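Local coordinates for protein alkaline phosphatase (PDB 7KWD) that probably hydrolyses phosphate monoesters as a homodimeric, zinc- and magnesium-dependent alkaline phosphatase, at residues A135-H146 / Y169-G180; T120-A128 / P149-P157. One frame throughout, in Å; residues are numbered along the deposited sequence.

Interaction 1: A135-H146 / Y169-G180; sequences AVGLVTTTTVTH and YLEFGAEVYLGG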
# COMPACT_ATOMS: atom_id res chain seq x y z
N ALA A 135 19.67 20.26 -21.88
CA ALA A 135 20.09 20.69 -20.56
C ALA A 135 19.56 19.72 -19.50
O ALA A 135 18.51 19.09 -19.66
CB ALA A 135 19.59 22.10 -20.28
N VAL A 136 20.31 19.59 -18.40
CA VAL A 136 20.00 18.65 -17.33
C VAL A 136 19.95 19.41 -16.02
O VAL A 136 20.84 20.23 -15.73
CB VAL A 136 21.05 17.52 -17.25
CG1 VAL A 136 20.77 16.58 -16.07
CG2 VAL A 136 21.09 16.74 -18.53
N GLY A 137 18.93 19.12 -15.22
CA GLY A 137 18.82 19.65 -13.87
C GLY A 137 18.52 18.54 -12.88
O GLY A 137 17.77 17.63 -13.17
N LEU A 138 19.16 18.63 -11.70
CA LEU A 138 18.88 17.74 -10.57
C LEU A 138 18.51 18.60 -9.35
O LEU A 138 19.30 19.44 -8.91
CB LEU A 138 20.08 16.85 -10.26
CG LEU A 138 20.58 15.96 -11.41
CD1 LEU A 138 21.90 15.28 -11.09
CD2 LEU A 138 19.53 14.91 -11.73
N VAL A 139 17.33 18.38 -8.81
CA VAL A 139 16.85 19.17 -7.69
C VAL A 139 16.34 18.21 -6.65
O VAL A 139 15.46 17.38 -6.95
CB VAL A 139 15.73 20.15 -8.11
CG1 VAL A 139 15.25 20.93 -6.88
CG2 VAL A 139 16.24 21.10 -9.17
N THR A 140 16.84 18.33 -5.42
CA THR A 140 16.40 17.37 -4.41
C THR A 140 16.51 17.93 -3.00
O THR A 140 17.23 18.90 -2.77
CB THR A 140 17.21 16.08 -4.50
OG1 THR A 140 16.85 15.20 -3.44
CG2 THR A 140 18.70 16.39 -4.39
N THR A 141 15.79 17.31 -2.08
CA THR A 141 15.91 17.62 -0.66
C THR A 141 16.93 16.73 0.04
O THR A 141 17.23 16.97 1.22
CB THR A 141 14.56 17.48 0.06
OG1 THR A 141 14.02 16.17 -0.17
CG2 THR A 141 13.57 18.54 -0.42
N THR A 142 17.45 15.70 -0.64
CA THR A 142 18.59 14.98 -0.10
C THR A 142 19.87 15.74 -0.44
O THR A 142 19.85 16.77 -1.14
CB THR A 142 18.67 13.56 -0.66
OG1 THR A 142 18.94 13.62 -2.07
CG2 THR A 142 17.36 12.78 -0.43
N THR A 143 21.01 15.22 0.03
CA THR A 143 22.30 15.61 -0.54
C THR A 143 22.19 15.51 -2.05
O THR A 143 21.58 14.59 -2.59
CB THR A 143 23.44 14.73 -0.03
OG1 THR A 143 23.11 13.37 -0.25
CG2 THR A 143 23.67 14.96 1.47
N VAL A 144 22.76 16.51 -2.74
CA VAL A 144 22.56 16.59 -4.17
C VAL A 144 23.22 15.43 -4.89
O VAL A 144 22.83 15.08 -6.01
CB VAL A 144 23.07 17.96 -4.64
CG1 VAL A 144 24.63 18.01 -4.61
CG2 VAL A 144 22.53 18.24 -6.01
N THR A 145 24.21 14.80 -4.24
CA THR A 145 24.97 13.66 -4.73
C THR A 145 24.33 12.32 -4.32
O THR A 145 24.92 11.25 -4.52
CB THR A 145 26.40 13.76 -4.15
OG1 THR A 145 26.26 13.97 -2.73
CG2 THR A 145 27.19 14.93 -4.71
N HIS A 146 23.15 12.35 -3.73
CA HIS A 146 22.52 11.12 -3.25
C HIS A 146 22.08 10.24 -4.42
O HIS A 146 22.18 10.61 -5.60
CB HIS A 146 21.36 11.48 -2.34
CG HIS A 146 21.10 10.49 -1.25
ND1 HIS A 146 19.89 9.84 -1.12
CD2 HIS A 146 21.88 10.07 -0.21
CE1 HIS A 146 19.94 9.04 -0.06
NE2 HIS A 146 21.13 9.17 0.51
N TYR A 169 30.02 15.03 -10.75
CA TYR A 169 29.03 16.04 -11.13
C TYR A 169 29.68 17.21 -11.86
O TYR A 169 29.15 17.71 -12.87
CB TYR A 169 28.31 16.55 -9.89
CG TYR A 169 27.17 15.71 -9.40
CD1 TYR A 169 26.96 14.41 -9.87
CD2 TYR A 169 26.27 16.24 -8.50
CE1 TYR A 169 25.87 13.67 -9.41
CE2 TYR A 169 25.19 15.52 -8.05
CZ TYR A 169 25.00 14.23 -8.50
OH TYR A 169 23.90 13.53 -8.02
N LEU A 170 30.83 17.67 -11.35
CA LEU A 170 31.55 18.74 -12.04
C LEU A 170 31.92 18.33 -13.46
O LEU A 170 31.77 19.12 -14.39
CB LEU A 170 32.81 19.11 -11.24
CG LEU A 170 33.74 20.18 -11.82
CD1 LEU A 170 33.03 21.53 -11.99
CD2 LEU A 170 34.99 20.33 -10.93
N GLU A 171 32.41 17.11 -13.63
CA GLU A 171 32.81 16.66 -14.96
C GLU A 171 31.60 16.43 -15.85
O GLU A 171 31.62 16.75 -17.04
CB GLU A 171 33.66 15.38 -14.86
CG GLU A 171 34.27 14.95 -16.20
CD GLU A 171 34.92 13.58 -16.12
OE1 GLU A 171 35.06 13.07 -14.98
OE2 GLU A 171 35.28 13.01 -17.18
N PHE A 172 30.50 15.91 -15.28
CA PHE A 172 29.29 15.72 -16.08
C PHE A 172 28.77 17.04 -16.60
O PHE A 172 28.38 17.16 -17.77
CB PHE A 172 28.22 15.00 -15.27
CG PHE A 172 26.95 14.73 -16.06
CD1 PHE A 172 26.91 13.75 -17.05
CD2 PHE A 172 25.81 15.49 -15.83
CE1 PHE A 172 25.73 13.52 -17.78
CE2 PHE A 172 24.62 15.26 -16.56
CZ PHE A 172 24.59 14.28 -17.53
N GLY A 173 28.77 18.07 -15.76
CA GLY A 173 28.40 19.40 -16.21
C GLY A 173 26.92 19.70 -16.37
O GLY A 173 26.55 20.46 -17.27
N ALA A 174 26.06 19.16 -15.51
CA ALA A 174 24.64 19.49 -15.63
C ALA A 174 24.43 20.98 -15.39
O ALA A 174 25.17 21.62 -14.64
CB ALA A 174 23.79 18.68 -14.65
N GLU A 175 23.38 21.52 -16.03
CA GLU A 175 23.17 22.96 -15.97
C GLU A 175 22.71 23.41 -14.59
O GLU A 175 22.99 24.56 -14.20
CB GLU A 175 22.16 23.37 -17.04
CG GLU A 175 22.77 23.54 -18.45
CD GLU A 175 23.04 22.22 -19.22
OE1 GLU A 175 22.82 21.08 -18.67
OE2 GLU A 175 23.48 22.32 -20.39
N VAL A 176 22.02 22.56 -13.85
CA VAL A 176 21.50 22.90 -12.54
C VAL A 176 21.68 21.72 -11.58
O VAL A 176 21.23 20.61 -11.86
CB VAL A 176 19.99 23.28 -12.56
CG1 VAL A 176 19.47 23.51 -11.13
CG2 VAL A 176 19.74 24.49 -13.43
N TYR A 177 22.26 21.99 -10.42
CA TYR A 177 22.37 21.05 -9.31
C TYR A 177 21.93 21.78 -8.05
O TYR A 177 22.58 22.75 -7.65
CB TYR A 177 23.82 20.58 -9.10
CG TYR A 177 24.49 19.79 -10.17
CD1 TYR A 177 24.17 18.44 -10.37
CD2 TYR A 177 25.51 20.34 -10.93
CE1 TYR A 177 24.84 17.69 -11.32
CE2 TYR A 177 26.16 19.61 -11.90
CZ TYR A 177 25.83 18.28 -12.08
OH TYR A 177 26.49 17.54 -13.03
N LEU A 178 20.88 21.30 -7.40
CA LEU A 178 20.36 21.93 -6.20
C LEU A 178 19.99 20.88 -5.18
O LEU A 178 19.27 19.94 -5.49
CB LEU A 178 19.12 22.77 -6.49
CG LEU A 178 19.27 23.95 -7.42
CD1 LEU A 178 17.91 24.48 -7.78
CD2 LEU A 178 20.15 25.04 -6.80
N GLY A 179 20.47 21.06 -3.95
CA GLY A 179 20.15 20.14 -2.87
C GLY A 179 21.04 20.40 -1.66
O GLY A 179 21.54 21.52 -1.48
N GLY A 180 21.20 19.35 -0.85
CA GLY A 180 22.07 19.38 0.31
C GLY A 180 23.48 18.90 -0.00
O GLY A 180 23.86 18.69 -1.16
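Leu138 and Tyr177 sit side by side in two parallel strands, 135-140 and 176-178, whose axes run 4.7 Å apart at 5°, with backbone bonds alternating from Val176 N to Val136 O through to Thr140 N to Leu178 O. After Val139 the register slips by two residues, a beta bulge, and pairing resumes where Gly180 N gives to Thr142 O and Val144 N to Gly180 O. Gly179 suits this corner, since a CB there would run into Thr142 O and Thr140 CG2. At the start of the pair the carboxylate of Glu175 folds back against Ala135, its chain bent at chi2 (78°), and Val136 N donates to Glu175 OE1 at 2.9 Å, coming from above the carboxylate plane. On one face of the strands CD1 of Leu138 meets the edge of the Tyr177 ring at CE1, 3.8 Å away; on the other, Val139 CG2 lies against Leu178 CD1. Tyr177 CE1 in turn lies over one face of the Tyr169 ring, toward its rim. Tyr169 reaches from the end of helix 162-172 to the turn 143-146: its OH donates to Val144 O at 2.8 Å, in the carbonyl plane and on a lone pair, while Thr145 CG2 rests 3.9 Å from Tyr169 CE2. At the far end of the Tyr177 ring, OH accepts from Ala174 N at 3.0 Å. Thr143 and Thr145 both bond Glu162 through their hydroxyls, and Thr140 OG1, which also receives Thr142 N in an ST turn, bonds the magnesium ligand Glu270. The mostly apolar strand pair, ordered by repeated backbone bonds, thus gives way to threonines and a turn held by a buried phenol, consistent with a steadied backbone just ahead of His146, a predicted magnesium ligand.

Interaction 2: T120-A128 / P149-P157; sequences TPLKPFFAA and PASFVISNP
The ring of Phe126 presents one face to Phe152, whose CD2 sits over its centre, 3.6 Å above the plane, while Phe125 CD2 lies in plane at its edge; Phe152 in turn has Phe126 CE1 and Ser151 OG at its own edge, the latter hydrogen-bonded to Thr148 O. The pair is T-shaped, with planes at 87° and centroids 5.0 Å apart. Phe126 carries its CG opposite the carbonyl carbon (chi1 -79°), which turns the ring face toward the edge of Phe152; Phe126 CB lies 3.8 Å from Val153 CG1. The backbone adds a bond from Phe126 N to Phe152 O, 3.0 Å long and bent to 133° at the hydrogen. Beside it the ring of Pro124, the N-cap residue of helix 125-131, packs on residues 151-153, its CB 3.2 Å from Ser151 O. With an alanine here instead of Phe126, the ring face that receives the Phe152 edge is gone, which would probably open a gap beside CD2 and leave the Phe152 ring freer to turn. Farther along, Pro121 CB only brushes Ser155 OG, which bonds Ala114 O. Fitted aromatic and proline surfaces with one backbone bond therefore join the start of helix 125-131 to the C-terminal part of helix 147-153.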
# COMPACT_ATOMS: atom_id res chain seq x y z
N THR A 120 30.28 -3.78 -14.55
CA THR A 120 29.86 -3.34 -15.88
C THR A 120 29.17 -1.99 -15.79
O THR A 120 28.16 -1.86 -15.09
CB THR A 120 28.90 -4.35 -16.49
OG1 THR A 120 29.48 -5.65 -16.43
CG2 THR A 120 28.60 -3.96 -17.90
N PRO A 121 29.67 -0.94 -16.44
CA PRO A 121 29.00 0.35 -16.36
C PRO A 121 27.78 0.37 -17.27
O PRO A 121 27.74 -0.28 -18.32
CB PRO A 121 30.06 1.35 -16.83
CG PRO A 121 30.94 0.57 -17.71
CD PRO A 121 31.03 -0.80 -17.03
N LEU A 122 26.79 1.12 -16.82
CA LEU A 122 25.57 1.36 -17.57
C LEU A 122 25.51 2.83 -17.95
O LEU A 122 26.10 3.67 -17.27
CB LEU A 122 24.34 0.98 -16.74
CG LEU A 122 24.42 -0.37 -16.01
CD1 LEU A 122 23.23 -0.58 -15.09
CD2 LEU A 122 24.51 -1.50 -17.04
N LYS A 123 24.80 3.12 -19.02
CA LYS A 123 24.64 4.51 -19.43
C LYS A 123 23.29 4.98 -18.96
O LYS A 123 22.27 4.48 -19.46
CB LYS A 123 24.75 4.64 -20.94
CG LYS A 123 24.78 6.08 -21.46
CD LYS A 123 25.02 6.01 -22.96
CE LYS A 123 24.93 7.35 -23.64
NZ LYS A 123 25.16 7.18 -25.11
N PRO A 124 23.22 5.91 -18.01
CA PRO A 124 21.92 6.34 -17.49
C PRO A 124 21.31 7.46 -18.33
O PRO A 124 22.00 8.19 -19.04
CB PRO A 124 22.26 6.84 -16.08
CG PRO A 124 23.70 7.34 -16.19
CD PRO A 124 24.34 6.63 -17.36
N PHE A 125 20.00 7.61 -18.17
CA PHE A 125 19.20 8.32 -19.17
C PHE A 125 19.57 9.79 -19.28
O PHE A 125 19.56 10.35 -20.38
CB PHE A 125 17.70 8.18 -18.87
CG PHE A 125 16.86 8.69 -19.97
CD1 PHE A 125 16.77 7.99 -21.15
CD2 PHE A 125 16.24 9.93 -19.88
CE1 PHE A 125 16.05 8.50 -22.22
CE2 PHE A 125 15.52 10.44 -20.93
CZ PHE A 125 15.44 9.72 -22.11
N PHE A 126 19.86 10.46 -18.17
CA PHE A 126 20.14 11.89 -18.34
C PHE A 126 21.51 12.12 -18.99
O PHE A 126 21.75 13.18 -19.59
CB PHE A 126 20.06 12.63 -17.00
CG PHE A 126 18.66 12.94 -16.54
CD1 PHE A 126 17.55 12.39 -17.18
CD2 PHE A 126 18.45 13.82 -15.49
CE1 PHE A 126 16.25 12.71 -16.76
CE2 PHE A 126 17.15 14.12 -15.05
CZ PHE A 126 16.06 13.58 -15.69
N ALA A 127 22.42 11.15 -18.87
CA ALA A 127 23.66 11.24 -19.65
C ALA A 127 23.36 11.13 -21.15
O ALA A 127 23.87 11.92 -21.96
CB ALA A 127 24.63 10.16 -19.16
N ALA A 128 22.49 10.20 -21.53
CA ALA A 128 22.08 10.12 -22.91
C ALA A 128 21.42 11.42 -23.37
O ALA A 128 21.61 11.85 -24.50
CB ALA A 128 21.10 8.97 -23.11
N PRO A 149 19.21 11.26 -7.61
CA PRO A 149 19.73 12.12 -8.69
C PRO A 149 20.95 11.53 -9.34
O PRO A 149 21.08 11.57 -10.59
CB PRO A 149 20.05 13.45 -7.96
CG PRO A 149 20.10 13.12 -6.51
CD PRO A 149 19.15 11.95 -6.31
N ALA A 150 21.86 10.95 -8.54
CA ALA A 150 23.13 10.54 -9.12
C ALA A 150 22.93 9.40 -10.09
O ALA A 150 23.62 9.33 -11.12
CB ALA A 150 24.12 10.17 -8.02
N SER A 151 21.99 8.49 -9.80
CA SER A 151 21.80 7.34 -10.66
C SER A 151 21.33 7.74 -12.04
O SER A 151 21.36 6.92 -12.96
CB SER A 151 20.78 6.38 -10.05
OG SER A 151 19.48 6.98 -10.10
N PHE A 152 20.85 8.99 -12.21
CA PHE A 152 20.40 9.42 -13.51
C PHE A 152 21.51 9.97 -14.38
O PHE A 152 21.30 10.06 -15.60
CB PHE A 152 19.32 10.50 -13.39
CG PHE A 152 17.94 9.93 -13.23
CD1 PHE A 152 17.71 8.89 -12.36
CD2 PHE A 152 16.90 10.41 -13.97
CE1 PHE A 152 16.45 8.35 -12.21
CE2 PHE A 152 15.63 9.87 -13.84
CZ PHE A 152 15.40 8.85 -12.96
N VAL A 153 22.67 10.31 -13.81
CA VAL A 153 23.71 11.03 -14.55
C VAL A 153 25.04 10.29 -14.58
O VAL A 153 25.77 10.38 -15.57
CB VAL A 153 23.91 12.46 -13.99
CG1 VAL A 153 22.76 13.29 -14.40
CG2 VAL A 153 24.02 12.39 -12.49
N ILE A 154 25.43 9.58 -13.51
CA ILE A 154 26.80 9.04 -13.46
C ILE A 154 26.84 7.61 -12.96
O ILE A 154 25.90 7.09 -12.37
CB ILE A 154 27.75 9.92 -12.61
CG1 ILE A 154 27.21 10.13 -11.18
CG2 ILE A 154 27.99 11.29 -13.29
CD1 ILE A 154 27.64 9.02 -10.16
N SER A 155 27.99 6.96 -13.18
CA SER A 155 28.19 5.58 -12.77
C SER A 155 29.24 5.50 -11.67
O SER A 155 30.30 6.13 -11.75
CB SER A 155 28.67 4.70 -13.94
OG SER A 155 28.85 3.38 -13.44
N ASN A 156 28.96 4.70 -10.66
CA ASN A 156 29.89 4.54 -9.56
C ASN A 156 29.55 3.29 -8.76
O ASN A 156 28.37 3.07 -8.44
CB ASN A 156 29.85 5.78 -8.65
CG ASN A 156 30.97 5.79 -7.63
OD1 ASN A 156 31.16 4.82 -6.89
ND2 ASN A 156 31.73 6.88 -7.59
N PRO A 157 30.55 2.47 -8.40
CA PRO A 157 30.24 1.21 -7.72
C PRO A 157 29.74 1.37 -6.30
O PRO A 157 29.19 0.41 -5.77
CB PRO A 157 31.57 0.44 -7.74
CG PRO A 157 32.61 1.48 -7.98
CD PRO A 157 31.96 2.54 -8.81

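Both contacts are largely buried, but interaction 1 lies nearer the centre of the chain, whereas interaction 2 runs out toward the surface at Pro121. Their segments alternate along the chain: helix 125-131 leads into strand 135-140, which leads into helix 147-153. They adjoin through helix 162-172, where Phe172 CE2 packs 3.5 Å from Val153 CG1 and Tyr169 OH lies against Ala150. Strand 265-271 borders both, pairing with 135-140 and receiving Phe126 and Phe152. Together they illustrate a general division of labour: interaction 1 relies on a ladder of backbone bonds between strands, while interaction 2 has a single backbone bond and depends on rings and prolines where two helices meet.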